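Local atomic coordinates of putative cytochrome P450 hydroxylase (Chondromyces apiculatus DSM 436, PDB entry 6GMF), a protein that binds heme b and, as a cytochrome P450, probably acts as a monooxygenase that inserts oxygen into terpene substrates. Residues A21-T26 against L305-S310; E191-R196 against L218-V223; N244-L249 against V355-L360. All coordinates share one frame; numbering follows the deposited sequence.

Contact 1 (A21-T26 against L305-S310); sequences AELRRT and LPLLAS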
loop_
_atom_site.group_PDB
_atom_site.type_symbol
_atom_site.label_atom_id
_atom_site.label_comp_id
_atom_site.label_asym_id
_atom_site.label_seq_id
_atom_site.Cartn_x
_atom_site.Cartn_y
_atom_site.Cartn_z
ATOM N N ALA A 21 -13.782 11.186 12.385
ATOM C CA ALA A 21 -14.884 10.996 13.274
ATOM C C ALA A 21 -15.855 12.169 13.179
ATOM O O ALA A 21 -17.027 11.945 13.216
ATOM C CB ALA A 21 -14.370 10.860 14.677
ATOM N N GLU A 22 -15.312 13.379 13.043
ATOM C CA GLU A 22 -16.157 14.556 12.947
ATOM C C GLU A 22 -16.964 14.483 11.649
ATOM O O GLU A 22 -18.171 14.737 11.648
ATOM C CB GLU A 22 -15.334 15.832 13.055
ATOM C CG GLU A 22 -16.188 17.093 13.060
ATOM C CD GLU A 22 -17.082 17.328 14.271
ATOM O OE1 GLU A 22 -17.401 16.366 15.035
ATOM O OE2 GLU A 22 -17.506 18.494 14.421
ATOM N N LEU A 23 -16.309 14.069 10.559
ATOM C CA LEU A 23 -16.974 13.939 9.271
ATOM C C LEU A 23 -18.103 12.906 9.367
ATOM O O LEU A 23 -19.230 13.171 8.947
ATOM C CB LEU A 23 -15.970 13.519 8.194
ATOM C CG LEU A 23 -16.583 13.177 6.841
ATOM C CD1 LEU A 23 -17.306 14.387 6.258
ATOM C CD2 LEU A 23 -15.525 12.688 5.885
ATOM N N ARG A 24 -17.802 11.709 9.896
ATOM C CA ARG A 24 -18.804 10.683 9.975
ATOM C C ARG A 24 -20.023 11.190 10.764
ATOM O O ARG A 24 -21.143 10.832 10.412
ATOM C CB ARG A 24 -18.278 9.369 10.555
ATOM C CG ARG A 24 -17.185 8.710 9.731
ATOM C CD ARG A 24 -16.943 7.293 10.231
ATOM N NE ARG A 24 -16.547 7.252 11.629
ATOM C CZ ARG A 24 -15.333 7.511 12.095
ATOM N NH1 ARG A 24 -14.288 7.674 11.292
ATOM N NH2 ARG A 24 -15.179 7.642 13.407
ATOM N N ARG A 25 -19.779 11.961 11.829
ATOM C CA ARG A 25 -20.846 12.469 12.739
ATOM C C ARG A 25 -21.714 13.492 12.004
ATOM O O ARG A 25 -22.888 13.583 12.263
ATOM C CB ARG A 25 -20.262 13.137 13.993
ATOM C CG ARG A 25 -20.328 12.293 15.260
ATOM C CD ARG A 25 -19.534 12.868 16.429
ATOM N N THR A 26 -21.123 14.224 11.064
ATOM C CA THR A 26 -21.692 15.434 10.450
ATOM C C THR A 26 -22.404 15.155 9.125
ATOM O O THR A 26 -23.511 15.637 8.920
ATOM C CB THR A 26 -20.598 16.466 10.175
ATOM O OG1 THR A 26 -19.971 16.765 11.416
ATOM C CG2 THR A 26 -21.126 17.734 9.537
ATOM N N LEU A 305 -13.008 10.707 -2.820
ATOM C CA LEU A 305 -12.054 9.950 -2.011
ATOM C C LEU A 305 -12.817 9.092 -1.018
ATOM O O LEU A 305 -13.248 9.573 0.032
ATOM C CB LEU A 305 -11.129 10.905 -1.248
ATOM C CG LEU A 305 -10.375 11.962 -2.060
ATOM C CD1 LEU A 305 -9.484 12.727 -1.109
ATOM C CD2 LEU A 305 -9.559 11.326 -3.129
ATOM N N PRO A 306 -12.979 7.789 -1.313
ATOM C CA PRO A 306 -13.466 6.853 -0.317
ATOM C C PRO A 306 -12.388 6.712 0.769
ATOM O O PRO A 306 -11.234 6.347 0.459
ATOM C CB PRO A 306 -13.687 5.553 -1.086
ATOM C CG PRO A 306 -13.601 5.924 -2.534
ATOM C CD PRO A 306 -12.717 7.150 -2.613
ATOM N N LEU A 307 -12.730 7.091 1.999
ATOM C CA LEU A 307 -11.754 7.189 3.076
ATOM C C LEU A 307 -11.700 5.822 3.752
ATOM O O LEU A 307 -12.476 5.578 4.674
ATOM C CB LEU A 307 -12.185 8.252 4.078
ATOM C CG LEU A 307 -12.316 9.677 3.507
ATOM C CD1 LEU A 307 -12.814 10.632 4.584
ATOM C CD2 LEU A 307 -11.011 10.176 2.957
ATOM N N LEU A 308 -10.880 4.937 3.191
ATOM C CA LEU A 308 -10.716 3.580 3.752
ATOM C C LEU A 308 -10.416 3.655 5.262
ATOM O O LEU A 308 -10.942 2.813 6.040
ATOM C CB LEU A 308 -9.574 2.869 3.030
ATOM C CG LEU A 308 -9.715 2.768 1.518
ATOM C CD1 LEU A 308 -8.556 1.980 0.989
ATOM C CD2 LEU A 308 -11.027 2.165 1.109
ATOM N N ALA A 309 -9.583 4.612 5.666
ATOM C CA ALA A 309 -9.116 4.653 7.054
ATOM C C ALA A 309 -10.308 5.043 7.933
ATOM O O ALA A 309 -10.412 4.593 9.058
ATOM C CB ALA A 309 -8.013 5.655 7.184
ATOM N N SER A 310 -11.134 5.978 7.446
ATOM C CA SER A 310 -12.356 6.383 8.171
ATOM C C SER A 310 -13.327 5.214 8.358
ATOM O O SER A 310 -13.894 5.006 9.436
ATOM C CB SER A 310 -13.041 7.510 7.499
ATOM O OG SER A 310 -14.162 7.936 8.287
#
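Leu23 and Arg24 of helix 16-26 lie against Leu307 and Ser310 where the mixed β-sheet of the cytochrome P450 fold gives way to the short helix 308-312. Strand 303-306 ends at Pro306, and Leu307 forms the centre of an inverse gamma turn (phi -89°, psi 85°) while holding the N-cap position of the helix. Leu307 in the turn and Ser310 in the helix both project toward helix 16-26, where they meet Leu23 and Arg24 respectively.

The apolar half of the contact is one methyl pair: Leu23 CD2 is 3.6 Å from Leu307 CD1, and the two side chains cross obliquely instead of lying alongside each other. Phe20, one turn earlier on helix 16-26, also touches Leu307 and Ser310, which extends the nonpolar seam along that helix.

The polar half belongs to Arg24. Its chain bends at CG-CD, folding the guanidinium back so that NH1 donates to Ser310 OG at 3.0 Å with an N-H...O angle of 161°. The oxygen lies close to the guanidinium plane, so the bond is made at an edge of the group. Over one face, toward the rim, sits Ala21 CA, 3.2 Å above the plane. The aliphatic part of Arg24 takes part too, with CG 3.4 Å from Ser310 OG. That hydroxyl is also hydrogen-bonded to the carbonyl oxygen of Gly41, so this buried oxygen is gripped from two sources, the arginine and the loop after strand 38-40.

Leu308, the last residue of the turn, touches the heme, whereas the Leu307 side chain is about 11 Å from the cofactor. The geometry is that of a helix near the N-terminus, the A helix of the P450 fold by its position, docking against the β-sheet region.

Contact 2 (E191-R196 against L218-V223); sequences EVLEER and LTAGEV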
loop_
_atom_site.group_PDB
_atom_site.type_symbol
_atom_site.label_atom_id
_atom_site.label_comp_id
_atom_site.label_asym_id
_atom_site.label_seq_id
_atom_site.Cartn_x
_atom_site.Cartn_y
_atom_site.Cartn_z
ATOM N N GLU A 191 14.445 -3.816 -22.086
ATOM C CA GLU A 191 15.561 -4.630 -22.440
ATOM C C GLU A 191 15.353 -6.018 -21.835
ATOM O O GLU A 191 15.593 -7.025 -22.506
ATOM C CB GLU A 191 16.858 -3.999 -21.930
ATOM C CG GLU A 191 18.091 -4.464 -22.675
ATOM N N VAL A 192 14.924 -6.038 -20.560
ATOM C CA VAL A 192 14.670 -7.263 -19.808
ATOM C C VAL A 192 13.617 -8.081 -20.565
ATOM O O VAL A 192 13.759 -9.298 -20.723
ATOM C CB VAL A 192 14.189 -6.981 -18.366
ATOM C CG1 VAL A 192 13.695 -8.241 -17.690
ATOM C CG2 VAL A 192 15.263 -6.318 -17.499
ATOM N N LEU A 193 12.543 -7.401 -20.968
ATOM C CA LEU A 193 11.379 -8.020 -21.646
ATOM C C LEU A 193 11.885 -8.714 -22.919
ATOM O O LEU A 193 11.602 -9.889 -23.107
ATOM C CB LEU A 193 10.329 -6.930 -21.901
ATOM C CG LEU A 193 8.977 -7.371 -22.465
ATOM C CD1 LEU A 193 7.950 -6.262 -22.240
ATOM C CD2 LEU A 193 9.052 -7.709 -23.944
ATOM N N GLU A 194 12.705 -8.013 -23.720
ATOM C CA GLU A 194 13.252 -8.611 -24.986
ATOM C C GLU A 194 14.167 -9.796 -24.652
ATOM O O GLU A 194 14.079 -10.847 -25.323
ATOM C CB GLU A 194 13.932 -7.536 -25.836
ATOM C CG GLU A 194 12.987 -6.468 -26.374
ATOM C CD GLU A 194 11.726 -6.956 -27.076
ATOM O OE1 GLU A 194 10.694 -6.251 -27.006
ATOM O OE2 GLU A 194 11.774 -8.037 -27.684
ATOM N N GLU A 195 14.989 -9.680 -23.599
ATOM C CA GLU A 195 15.837 -10.805 -23.178
ATOM C C GLU A 195 14.965 -12.001 -22.772
ATOM O O GLU A 195 15.262 -13.152 -23.126
ATOM C CB GLU A 195 16.803 -10.429 -22.048
ATOM N N ARG A 196 13.858 -11.763 -22.063
ATOM C CA ARG A 196 13.079 -12.891 -21.545
ATOM C C ARG A 196 12.191 -13.487 -22.640
ATOM O O ARG A 196 11.778 -14.623 -22.503
ATOM C CB ARG A 196 12.200 -12.471 -20.363
ATOM C CG ARG A 196 12.983 -11.976 -19.144
ATOM C CD ARG A 196 13.745 -13.059 -18.404
ATOM N NE ARG A 196 14.294 -12.458 -17.185
ATOM C CZ ARG A 196 15.472 -11.860 -17.080
ATOM N NH1 ARG A 196 16.353 -11.936 -18.073
ATOM N NH2 ARG A 196 15.772 -11.219 -15.953
ATOM N N LEU A 218 -1.056 -9.944 -23.073
ATOM C CA LEU A 218 -0.721 -8.585 -22.759
ATOM C C LEU A 218 0.183 -8.019 -23.855
ATOM O O LEU A 218 1.078 -8.696 -24.332
ATOM C CB LEU A 218 0.029 -8.566 -21.423
ATOM C CG LEU A 218 -0.744 -8.979 -20.175
ATOM C CD1 LEU A 218 0.215 -9.238 -19.025
ATOM C CD2 LEU A 218 -1.769 -7.926 -19.790
ATOM N N THR A 219 -0.016 -6.758 -24.196
ATOM C CA THR A 219 0.937 -6.062 -25.019
ATOM C C THR A 219 2.230 -5.834 -24.231
ATOM O O THR A 219 2.225 -5.905 -23.010
ATOM C CB THR A 219 0.414 -4.711 -25.485
ATOM O OG1 THR A 219 0.271 -3.808 -24.383
ATOM C CG2 THR A 219 -0.905 -4.865 -26.214
ATOM N N ALA A 220 3.315 -5.503 -24.942
ATOM C CA ALA A 220 4.575 -5.138 -24.250
ATOM C C ALA A 220 4.362 -3.938 -23.305
ATOM O O ALA A 220 4.863 -3.931 -22.162
ATOM C CB ALA A 220 5.693 -4.876 -25.235
ATOM N N GLY A 221 3.657 -2.897 -23.749
ATOM C CA GLY A 221 3.329 -1.757 -22.914
ATOM C C GLY A 221 2.589 -2.182 -21.646
ATOM O O GLY A 221 2.845 -1.633 -20.564
ATOM N N GLU A 222 1.659 -3.123 -21.780
ATOM C CA GLU A 222 0.885 -3.584 -20.640
ATOM C C GLU A 222 1.771 -4.347 -19.655
ATOM O O GLU A 222 1.605 -4.163 -18.451
ATOM C CB GLU A 222 -0.309 -4.439 -21.055
ATOM C CG GLU A 222 -1.418 -3.620 -21.646
ATOM C CD GLU A 222 -2.515 -4.470 -22.254
ATOM O OE1 GLU A 222 -2.207 -5.580 -22.768
ATOM O OE2 GLU A 222 -3.688 -4.019 -22.197
ATOM N N VAL A 223 2.703 -5.180 -20.124
ATOM C CA VAL A 223 3.660 -5.875 -19.246
ATOM C C VAL A 223 4.461 -4.834 -18.449
ATOM O O VAL A 223 4.590 -4.963 -17.217
ATOM C CB VAL A 223 4.610 -6.805 -20.022
ATOM C CG1 VAL A 223 5.700 -7.385 -19.129
ATOM C CG2 VAL A 223 3.840 -7.934 -20.682
#
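Glu222 OE1 receives the backbone N-H of Thr219 at 2.9 Å, and the reciprocal bond runs from Glu222 N to Thr219 OG1 at 3.0 Å. The N-H...O angles are 162° and 151°. The carboxylate oxygen is met on its anti side, with the donor tilted somewhat from the carboxylate plane. Together the two bonds make a capping box, with Thr219 as N-cap, and they fix the first turn of helix 220-251, the turn that presents Ala220 and Val223 to Leu193.

Across the interface the contact depends on a single methyl. Leu193 CD1 lies 4.0 Å from Ala220 CB and also 4.0 Å from Val223 CG1, so it bridges two residues spaced three apart, on one side of the opposing helix. The carbonyl oxygen of Ala220 comes within 3.9 Å of the same CD1, a van der Waals contact of methyl and carbonyl oxygen. Leu193 CG stands anti to its own backbone N (chi1 -174°), which sends the branch out from helix 177-198 to meet the helix start; Val223 CG1 is likewise anti to N.

In P450 terms these are helix G and the beginning of the long helix αI, and the intervening chain includes helix 204-210, which corresponds to H. That helix packs into the same corner: Leu209 touches Leu193, and Leu208 touches both Val223 and Leu218. Ala220 is exposed, whereas Leu193 and Val223 are buried, so the contact runs from the surface inward. Beyond it, Arg196 NE forms a salt bridge with Asp203 OD1, tying helix 177-198 to the chain just ahead of helix 204-210.

Contact 3 (N244-L249 against V355-L360); sequences NALVAL and VMLEVL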
loop_
_atom_site.group_PDB
_atom_site.type_symbol
_atom_site.label_atom_id
_atom_site.label_comp_id
_atom_site.label_asym_id
_atom_site.label_seq_id
_atom_site.Cartn_x
_atom_site.Cartn_y
_atom_site.Cartn_z
ATOM N N ASN A 244 3.910 1.121 10.541
ATOM C CA ASN A 244 2.696 1.385 11.326
ATOM C C ASN A 244 2.492 0.315 12.394
ATOM O O ASN A 244 2.040 0.675 13.490
ATOM C CB ASN A 244 1.450 1.503 10.466
ATOM C CG ASN A 244 1.483 2.754 9.616
ATOM O OD1 ASN A 244 2.432 3.515 9.678
ATOM N ND2 ASN A 244 0.477 2.921 8.770
ATOM N N ALA A 245 2.802 -0.929 12.097
ATOM C CA ALA A 245 2.717 -2.017 13.056
ATOM C C ALA A 245 3.678 -1.721 14.197
ATOM O O ALA A 245 3.326 -1.912 15.347
ATOM C CB ALA A 245 3.062 -3.311 12.379
ATOM N N LEU A 246 4.885 -1.271 13.849
ATOM C CA LEU A 246 5.919 -1.001 14.895
ATOM C C LEU A 246 5.467 0.167 15.768
ATOM O O LEU A 246 5.709 0.189 16.995
ATOM C CB LEU A 246 7.275 -0.754 14.232
ATOM C CG LEU A 246 7.864 -2.012 13.610
ATOM C CD1 LEU A 246 9.116 -1.700 12.822
ATOM C CD2 LEU A 246 8.120 -3.081 14.674
ATOM N N VAL A 247 4.814 1.161 15.164
ATOM C CA VAL A 247 4.277 2.299 15.894
ATOM C C VAL A 247 3.163 1.821 16.841
ATOM O O VAL A 247 3.196 2.131 18.055
ATOM C CB VAL A 247 3.785 3.432 14.971
ATOM C CG1 VAL A 247 2.930 4.441 15.742
ATOM C CG2 VAL A 247 4.921 4.172 14.265
ATOM N N ALA A 248 2.207 1.046 16.326
ATOM C CA ALA A 248 1.070 0.550 17.134
ATOM C C ALA A 248 1.609 -0.334 18.270
ATOM O O ALA A 248 1.154 -0.265 19.411
ATOM C CB ALA A 248 0.074 -0.161 16.253
ATOM N N LEU A 249 2.548 -1.225 17.963
ATOM C CA LEU A 249 2.995 -2.163 18.991
ATOM C C LEU A 249 3.753 -1.400 20.069
ATOM O O LEU A 249 3.535 -1.708 21.253
ATOM C CB LEU A 249 3.856 -3.262 18.385
ATOM C CG LEU A 249 3.086 -4.264 17.535
ATOM C CD1 LEU A 249 4.029 -5.096 16.702
ATOM C CD2 LEU A 249 2.195 -5.141 18.387
ATOM N N VAL A 355 6.201 -12.045 8.007
ATOM C CA VAL A 355 7.554 -12.579 8.152
ATOM C C VAL A 355 8.460 -11.545 8.825
ATOM O O VAL A 355 9.167 -11.852 9.756
ATOM C CB VAL A 355 8.126 -13.099 6.830
ATOM C CG1 VAL A 355 9.622 -13.399 6.979
ATOM C CG2 VAL A 355 7.383 -14.326 6.331
ATOM N N MET A 356 8.398 -10.265 8.403
ATOM C CA MET A 356 9.299 -9.282 8.953
ATOM C C MET A 356 9.011 -9.099 10.447
ATOM O O MET A 356 9.933 -9.005 11.256
ATOM C CB MET A 356 9.173 -7.929 8.244
ATOM C CG MET A 356 10.268 -6.963 8.534
ATOM S SD MET A 356 11.864 -7.527 7.913
ATOM C CE MET A 356 12.709 -7.932 9.436
ATOM N N LEU A 357 7.734 -9.055 10.825
ATOM C CA LEU A 357 7.410 -8.857 12.231
ATOM C C LEU A 357 7.791 -10.124 13.028
ATOM O O LEU A 357 8.291 -10.005 14.157
ATOM C CB LEU A 357 5.931 -8.509 12.377
ATOM C CG LEU A 357 5.563 -7.101 11.907
ATOM C CD1 LEU A 357 4.076 -6.972 11.900
ATOM C CD2 LEU A 357 6.199 -6.014 12.776
ATOM N N GLU A 358 7.616 -11.316 12.453
ATOM C CA GLU A 358 8.030 -12.572 13.150
ATOM C C GLU A 358 9.530 -12.515 13.477
ATOM O O GLU A 358 9.966 -12.856 14.586
ATOM C CB GLU A 358 7.783 -13.827 12.314
ATOM C CG GLU A 358 6.386 -14.376 12.389
ATOM C CD GLU A 358 6.135 -15.490 11.379
ATOM O OE1 GLU A 358 6.930 -15.630 10.396
ATOM O OE2 GLU A 358 5.149 -16.215 11.540
ATOM N N VAL A 359 10.329 -12.053 12.518
ATOM C CA VAL A 359 11.768 -12.018 12.703
ATOM C C VAL A 359 12.133 -10.901 13.687
ATOM O O VAL A 359 12.974 -11.083 14.585
ATOM C CB VAL A 359 12.462 -11.906 11.338
ATOM C CG1 VAL A 359 13.967 -11.709 11.469
ATOM C CG2 VAL A 359 12.147 -13.133 10.494
ATOM N N LEU A 360 11.578 -9.703 13.497
ATOM C CA LEU A 360 11.902 -8.607 14.426
ATOM C C LEU A 360 11.546 -8.991 15.867
ATOM O O LEU A 360 12.342 -8.761 16.813
ATOM C CB LEU A 360 11.108 -7.364 14.035
ATOM C CG LEU A 360 11.648 -6.575 12.854
ATOM C CD1 LEU A 360 10.563 -5.643 12.330
ATOM C CD2 LEU A 360 12.894 -5.795 13.245
#
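Leu357 projects from helix 346-363 toward Ala245 and spreads its two methyls over Ala245 and Leu246 of helix 220-251. In the P450 fold these are helix αL, which follows the heme-ligating Cys343, and helix αI, two members of the helical core. Their local axes approach to 11.7 Å and cross at -45°, with the N-to-C directions running broadly the same way. Such a separation is wide enough for leucine chains to fill the gap between the backbones; the nearest CA atoms, those of Ala245 and Leu357, are 8.3 Å apart.

The orientation of Leu357 explains the split. CG sits anti to the carbonyl carbon (chi1 -72°), and the branch then directs CD1 to the CB of Ala245 at 3.8 Å. The other methyl, CD2, is shared: it lies 4.0 Å from Leu246 CD2 and 4.2 Å from Ala245 CB. The small alanine thus receives both arms of the leucine, the CD1 arm a little closer.

Leu246 meets its partner differently. Its CB leaves the helix roughly across the line to helix 346-363, but the branched end reaches the other helix. There the Leu246 and Leu357 side chains run antiparallel, each passing beside the other, and they touch through their CD2 methyls.

Helix 266-276 packs beside the pair, Val273 touching Ala245 and Val270 touching Leu357, while Leu388 touches Leu246. The far side of helix 346-363 faces helix 107-119, to which Glu358 is linked by a salt bridge with Arg111. One turn beyond Leu357, the last touching pair is Leu246 CD1 with Leu360 CD1, 4.2 Å apart.

Overall arrangement
Contacts 2 and 3 share helix 220-251 but use it about 24 Å apart between nearest atoms: contact 2 holds its capped start at a partly exposed corner, contact 3 its later course in the fully buried helical core. In both, the side chains that meet are nonpolar. Contact 1 differs in adding an arginine-serine hydrogen bond to a leucine pair, where a helix meets the end of a sheet strand; three of its four touching residues are buried, with Arg24 partly exposed. Contacts 1 and 2 lie on opposite sides of the chain's centre, about 41 Å apart between centres. In sequence, contact 2 is nested within the loop closed by contact 1, whereas the segments of contacts 1 and 3 alternate.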